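Local structure of cytoplasmic protein (Cryptococcus neoformans var. grubii serotype A, 7LPO) at residues A[559-564]-A[678-683]; A[688-693]-A[765-770]. The protein probably hydrolyses steryl beta-glucosides as a sterylglucosidase of glycoside hydrolase family 5. All coordinates share one frame; numbering follows the deposited sequence.

Interaction 1 of 2, residues A[559-564]-A[678-683]; sequences ACDGPN and ERIDFD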
loop_
_atom_site.group_PDB
_atom_site.type_symbol
_atom_site.label_atom_id
_atom_site.label_comp_id
_atom_site.label_asym_id
_atom_site.label_seq_id
_atom_site.Cartn_x
_atom_site.Cartn_y
_atom_site.Cartn_z
ATOM N N ALA A 559 0.947 -15.559 8.488
ATOM C CA ALA A 559 2.290 -15.370 7.953
ATOM C C ALA A 559 3.014 -14.244 8.679
ATOM O O ALA A 559 4.250 -14.232 8.728
ATOM C CB ALA A 559 2.220 -15.094 6.449
ATOM N N CYS A 560 2.273 -13.305 9.260
ATOM C CA CYS A 560 2.862 -12.264 10.088
ATOM C C CYS A 560 3.063 -12.708 11.529
ATOM O O CYS A 560 3.641 -11.951 12.317
ATOM C CB CYS A 560 1.991 -11.007 10.045
ATOM S SG CYS A 560 1.716 -10.430 8.362
ATOM N N ASP A 561 2.608 -13.901 11.882
ATOM C CA ASP A 561 2.808 -14.474 13.208
ATOM C C ASP A 561 4.023 -15.409 13.147
ATOM O O ASP A 561 5.038 -15.005 12.575
ATOM C CB ASP A 561 1.516 -15.146 13.672
ATOM C CG ASP A 561 0.436 -14.158 14.079
ATOM O OD1 ASP A 561 0.728 -12.946 14.176
ATOM O OD2 ASP A 561 -0.718 -14.609 14.319
ATOM N N GLY A 562 3.959 -16.627 13.673
ATOM C CA GLY A 562 5.102 -17.503 13.675
ATOM C C GLY A 562 6.285 -16.836 14.335
ATOM O O GLY A 562 6.146 -16.119 15.331
ATOM N N PRO A 563 7.480 -17.051 13.780
ATOM C CA PRO A 563 8.660 -16.343 14.289
ATOM C C PRO A 563 8.770 -14.913 13.798
ATOM O O PRO A 563 9.665 -14.192 14.261
ATOM C CB PRO A 563 9.825 -17.189 13.761
ATOM C CG PRO A 563 9.295 -17.723 12.432
ATOM C CD PRO A 563 7.823 -18.000 12.698
ATOM N N ASN A 564 7.910 -14.486 12.864
ATOM C CA ASN A 564 8.045 -13.153 12.288
ATOM C C ASN A 564 7.573 -12.081 13.264
ATOM O O ASN A 564 8.240 -11.059 13.432
ATOM C CB ASN A 564 7.273 -13.073 10.967
ATOM C CG ASN A 564 7.837 -14.010 9.907
ATOM O OD1 ASN A 564 9.032 -14.284 9.885
ATOM N ND2 ASN A 564 6.979 -14.495 9.022
ATOM N N GLU A 678 9.094 -13.722 20.531
ATOM C CA GLU A 678 9.787 -14.828 19.881
ATOM C C GLU A 678 8.896 -15.610 18.929
ATOM O O GLU A 678 9.318 -15.916 17.808
ATOM C CB GLU A 678 10.378 -15.780 20.933
ATOM C CG GLU A 678 11.183 -16.916 20.324
ATOM C CD GLU A 678 12.551 -17.077 20.955
ATOM O OE1 GLU A 678 12.792 -18.133 21.568
ATOM O OE2 GLU A 678 13.382 -16.152 20.837
ATOM N N ARG A 679 7.673 -15.950 19.338
ATOM C CA ARG A 679 6.808 -16.761 18.490
ATOM C C ARG A 679 5.343 -16.536 18.845
ATOM O O ARG A 679 4.982 -16.479 20.024
ATOM C CB ARG A 679 7.137 -18.260 18.615
ATOM C CG ARG A 679 6.703 -19.023 17.388
ATOM C CD ARG A 679 6.723 -20.536 17.465
ATOM N NE ARG A 679 5.811 -21.013 16.420
ATOM C CZ ARG A 679 6.138 -21.179 15.137
ATOM N NH1 ARG A 679 7.378 -20.956 14.721
ATOM N NH2 ARG A 679 5.215 -21.575 14.263
ATOM N N ILE A 680 4.503 -16.436 17.816
ATOM C CA ILE A 680 3.058 -16.344 17.990
ATOM C C ILE A 680 2.391 -17.414 17.145
ATOM O O ILE A 680 2.728 -17.578 15.968
ATOM C CB ILE A 680 2.503 -14.969 17.587
ATOM C CG1 ILE A 680 3.016 -13.878 18.515
ATOM C CG2 ILE A 680 0.979 -15.006 17.602
ATOM C CD1 ILE A 680 2.935 -12.505 17.891
ATOM N N ASP A 681 1.421 -18.113 17.734
ATOM C CA ASP A 681 0.642 -19.123 17.032
ATOM C C ASP A 681 -0.815 -18.971 17.436
ATOM O O ASP A 681 -1.130 -18.899 18.627
ATOM C CB ASP A 681 1.129 -20.540 17.357
ATOM C CG ASP A 681 2.476 -20.862 16.729
ATOM O OD1 ASP A 681 2.588 -20.848 15.482
ATOM O OD2 ASP A 681 3.424 -21.150 17.484
ATOM N N PHE A 682 -1.702 -18.937 16.452
ATOM C CA PHE A 682 -3.127 -18.821 16.716
ATOM C C PHE A 682 -3.863 -19.745 15.765
ATOM O O PHE A 682 -3.593 -19.740 14.560
ATOM C CB PHE A 682 -3.612 -17.382 16.537
ATOM C CG PHE A 682 -5.105 -17.234 16.629
ATOM C CD1 PHE A 682 -5.765 -17.480 17.818
ATOM C CD2 PHE A 682 -5.843 -16.851 15.527
ATOM C CE1 PHE A 682 -7.131 -17.336 17.913
ATOM C CE2 PHE A 682 -7.212 -16.707 15.611
ATOM C CZ PHE A 682 -7.859 -16.952 16.805
ATOM N N ASP A 683 -4.796 -20.519 16.310
ATOM C CA ASP A 683 -5.603 -21.460 15.549
ATOM C C ASP A 683 -7.074 -21.097 15.726
ATOM O O ASP A 683 -7.602 -21.144 16.842
ATOM C CB ASP A 683 -5.325 -22.888 16.007
ATOM C CG ASP A 683 -6.143 -23.909 15.258
ATOM O OD1 ASP A 683 -5.973 -24.017 14.021
ATOM O OD2 ASP A 683 -6.951 -24.601 15.910
HETATM O O HOH W 1 -0.807 -17.492 14.142
HETATM O O HOH W 2 11.478 -14.769 16.469
#
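E678 begins the contact through its backbone: its carbonyl O shares one water with P563 O, and the water donates to both. The pairing joins the loop after helix 547-559, which leads into strand 567-570, probably part of the family 5 catalytic barrel, to strand 676-682, an outer strand of the four-stranded antiparallel sheet in the C-terminal domain. A classic beta bulge sets E678 and R679 together opposite A692 of the next strand, while the E678 carboxylate pairs with R694.

R679 runs extended from CG to NE and lays one face of its guanidinium over the loop, G562 CA standing 4.0 Å above the plane, over its centre. R679 NH1 lies 3.6 Å from P563 CD. D681 holds the group side-on with two nitrogens: R679 NE meets D681 OD2 at 2.6 Å in the guanidinium plane, and NH2 reaches OD1 on its syn lone pair. This two-point grip restricts rotation of the guanidinium.

I680 forms a single antiparallel hydrogen-bonded bridge with G562. I680 N donates to G562 O at 3.0 Å with an N-H...O angle of 161°, whereas the return bond from G562 N to I680 O, at 2.8 Å, is weak because its angle is only 129°. G562 turns the loop here with a phi of 55°, a conformation that glycine adopts readily. I680 CG2 stands anti to the backbone N, which brings it 3.7 Å from D561 CG. That carboxylate also forms salt bridges with R39 and R667, so the loop acid probably carries its charge in a buried setting. Beyond D681, F682 sets its ring edge-to-face with H715, and its backbone N donates to a water that in turn donates a hydrogen bond to D561 OD2, 2.9 Å from the water O.

Interaction 2 of 2, residues A[688-693]-A[765-770]; sequences KFKYAV and TIEVQR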
loop_
_atom_site.group_PDB
_atom_site.type_symbol
_atom_site.label_atom_id
_atom_site.label_comp_id
_atom_site.label_asym_id
_atom_site.label_seq_id
_atom_site.Cartn_x
_atom_site.Cartn_y
_atom_site.Cartn_z
ATOM N N LYS A 688 -6.917 -21.879 20.209
ATOM C CA LYS A 688 -5.675 -21.957 20.962
ATOM C C LYS A 688 -4.700 -20.879 20.517
ATOM O O LYS A 688 -4.459 -20.695 19.320
ATOM C CB LYS A 688 -5.050 -23.338 20.796
ATOM C CG LYS A 688 -5.789 -24.409 21.597
ATOM C CD LYS A 688 -5.379 -25.804 21.184
ATOM C CE LYS A 688 -5.511 -26.772 22.348
ATOM N NZ LYS A 688 -5.036 -28.142 21.960
ATOM N N PHE A 689 -4.145 -20.173 21.498
ATOM C CA PHE A 689 -3.195 -19.093 21.296
ATOM C C PHE A 689 -1.978 -19.387 22.153
ATOM O O PHE A 689 -2.120 -19.721 23.332
ATOM C CB PHE A 689 -3.813 -17.754 21.688
ATOM C CG PHE A 689 -2.850 -16.611 21.701
ATOM C CD1 PHE A 689 -2.301 -16.131 20.528
ATOM C CD2 PHE A 689 -2.534 -15.981 22.882
ATOM C CE1 PHE A 689 -1.445 -15.059 20.542
ATOM C CE2 PHE A 689 -1.669 -14.909 22.897
ATOM C CZ PHE A 689 -1.130 -14.449 21.727
ATOM N N LYS A 690 -0.792 -19.265 21.567
ATOM C CA LYS A 690 0.452 -19.495 22.286
ATOM C C LYS A 690 1.442 -18.398 21.924
ATOM O O LYS A 690 1.715 -18.163 20.744
ATOM C CB LYS A 690 1.036 -20.872 21.954
ATOM C CG LYS A 690 2.393 -21.125 22.595
ATOM C CD LYS A 690 2.704 -22.608 22.658
ATOM C CE LYS A 690 3.937 -22.874 23.520
ATOM N NZ LYS A 690 4.880 -23.845 22.884
ATOM N N TYR A 691 1.968 -17.728 22.944
ATOM C CA TYR A 691 2.916 -16.636 22.777
ATOM C C TYR A 691 4.170 -16.957 23.576
ATOM O O TYR A 691 4.091 -17.208 24.785
ATOM C CB TYR A 691 2.298 -15.322 23.243
ATOM C CG TYR A 691 3.215 -14.136 23.134
ATOM C CD1 TYR A 691 4.068 -13.985 22.045
ATOM C CD2 TYR A 691 3.230 -13.161 24.114
ATOM C CE1 TYR A 691 4.904 -12.905 21.944
ATOM C CE2 TYR A 691 4.059 -12.062 24.009
ATOM C CZ TYR A 691 4.888 -11.940 22.926
ATOM O OH TYR A 691 5.705 -10.841 22.825
ATOM N N ALA A 692 5.323 -16.935 22.904
ATOM C CA ALA A 692 6.626 -17.134 23.527
ATOM C C ALA A 692 7.437 -15.849 23.433
ATOM O O ALA A 692 7.513 -15.235 22.362
ATOM C CB ALA A 692 7.387 -18.275 22.850
ATOM N N VAL A 693 8.062 -15.461 24.541
ATOM C CA VAL A 693 8.820 -14.218 24.622
ATOM C C VAL A 693 10.200 -14.502 25.208
ATOM O O VAL A 693 10.338 -15.260 26.173
ATOM C CB VAL A 693 8.067 -13.162 25.460
ATOM C CG1 VAL A 693 7.573 -13.775 26.749
ATOM C CG2 VAL A 693 8.950 -11.952 25.734
ATOM N N THR A 765 6.362 -18.557 28.264
ATOM C CA THR A 765 5.256 -18.851 27.366
ATOM C C THR A 765 3.932 -18.618 28.075
ATOM O O THR A 765 3.816 -18.768 29.295
ATOM C CB THR A 765 5.290 -20.302 26.842
ATOM O OG1 THR A 765 5.105 -21.223 27.933
ATOM C CG2 THR A 765 6.605 -20.589 26.137
ATOM N N ILE A 766 2.921 -18.274 27.283
ATOM C CA ILE A 766 1.555 -18.119 27.764
ATOM C C ILE A 766 0.639 -18.731 26.718
ATOM O O ILE A 766 0.814 -18.491 25.518
ATOM C CB ILE A 766 1.193 -16.641 28.029
ATOM C CG1 ILE A 766 -0.154 -16.561 28.746
ATOM C CG2 ILE A 766 1.168 -15.831 26.744
ATOM C CD1 ILE A 766 -0.373 -15.254 29.488
ATOM N N GLU A 767 -0.324 -19.533 27.169
ATOM C CA GLU A 767 -1.276 -20.195 26.291
ATOM C C GLU A 767 -2.694 -19.851 26.723
ATOM O O GLU A 767 -2.996 -19.803 27.919
ATOM C CB GLU A 767 -1.066 -21.705 26.298
ATOM C CG GLU A 767 0.357 -22.108 25.962
ATOM C CD GLU A 767 0.690 -23.516 26.406
ATOM O OE1 GLU A 767 0.271 -24.464 25.707
ATOM O OE2 GLU A 767 1.371 -23.673 27.450
ATOM N N VAL A 768 -3.555 -19.613 25.739
ATOM C CA VAL A 768 -4.919 -19.160 25.967
ATOM C C VAL A 768 -5.848 -19.955 25.064
ATOM O O VAL A 768 -5.501 -20.264 23.918
ATOM C CB VAL A 768 -5.061 -17.650 25.687
ATOM C CG1 VAL A 768 -6.518 -17.194 25.874
ATOM C CG2 VAL A 768 -4.119 -16.849 26.567
ATOM N N GLN A 769 -7.027 -20.296 25.579
ATOM C CA GLN A 769 -8.084 -20.827 24.733
ATOM C C GLN A 769 -9.423 -20.541 25.383
ATOM O O GLN A 769 -9.519 -20.389 26.604
ATOM C CB GLN A 769 -7.937 -22.331 24.481
ATOM C CG GLN A 769 -8.036 -23.205 25.710
ATOM C CD GLN A 769 -7.677 -24.652 25.406
ATOM O OE1 GLN A 769 -8.220 -25.261 24.482
ATOM N NE2 GLN A 769 -6.745 -25.201 26.170
ATOM N N ARG A 770 -10.460 -20.481 24.554
ATOM C CA ARG A 770 -11.810 -20.336 25.074
ATOM C C ARG A 770 -12.249 -21.626 25.759
ATOM O O ARG A 770 -12.081 -22.722 25.214
ATOM C CB ARG A 770 -12.783 -19.980 23.956
ATOM C CG ARG A 770 -14.191 -19.689 24.467
ATOM C CD ARG A 770 -15.128 -19.313 23.330
ATOM N NE ARG A 770 -16.489 -19.092 23.813
ATOM C CZ ARG A 770 -17.416 -20.044 23.893
ATOM N NH1 ARG A 770 -17.147 -21.294 23.527
ATOM N NH2 ARG A 770 -18.619 -19.751 24.350
#
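Strands 689-693 and 765-770 run antiparallel, their directions 167° apart and their axes 4.7 Å from each other at closest approach. Two hydrogen-bonded pairs, F689 with V768 and Y691 with I766, supply four backbone bonds; the straightest, Y691 N to I766 O, measures 2.9 Å with an N-H...O angle of 168°. The non-hydrogen-bonded pairs K690-E767 and A692-T765 come between and after them, where CA-H...O contacts add to the ladder, such as E767 CA to F689 O at 3.1 Å.

These are the two central strands of the four-stranded antiparallel sheet in the C-terminal domain of family 5 hydrolases. On its buried face, V768 CG2 meets the F689 ring at the edge, 4.1 Å from CD2, and Y716 of helix 713-716 touches both residues. I766 CG2 lies 3.7 Å from Y691 CB and at the edge of the Y691 ring, near its plane; with CG anti to the backbone N (chi1 179°), the tyrosine carries its hydroxyl away from strand 765-770 to bond T673 OG1.

K690 and E767 occupy the other face, side by side, touching through their CG atoms at 4.1 Å. The opposite charges do not meet: K690 NZ stays 5.4 Å from E767 OE1.

Strand 676-682 takes part in interaction 1 and is the sheet neighbour of strand 689-696, which carries one side of interaction 2. The two contacts therefore follow one another from the loop at the sheet's edge, through strands 676-682 and 689-696, to 765-770, with centres 11 Å apart. Probable backbone hydrogen bonds join them at the bulge: E678 N to A692 O and R679 O to A692 N, each 2.9 Å. Packing reinforces the junction, with Y691 CD1 3.3 Å from R679 O and the I680 side chain touching F689 and Y691. Interaction 1 probably ties this sheet to the catalytic barrel; the centre of interaction 2 lies about 31 Å from the centre of the chain, that of interaction 1 about 22 Å.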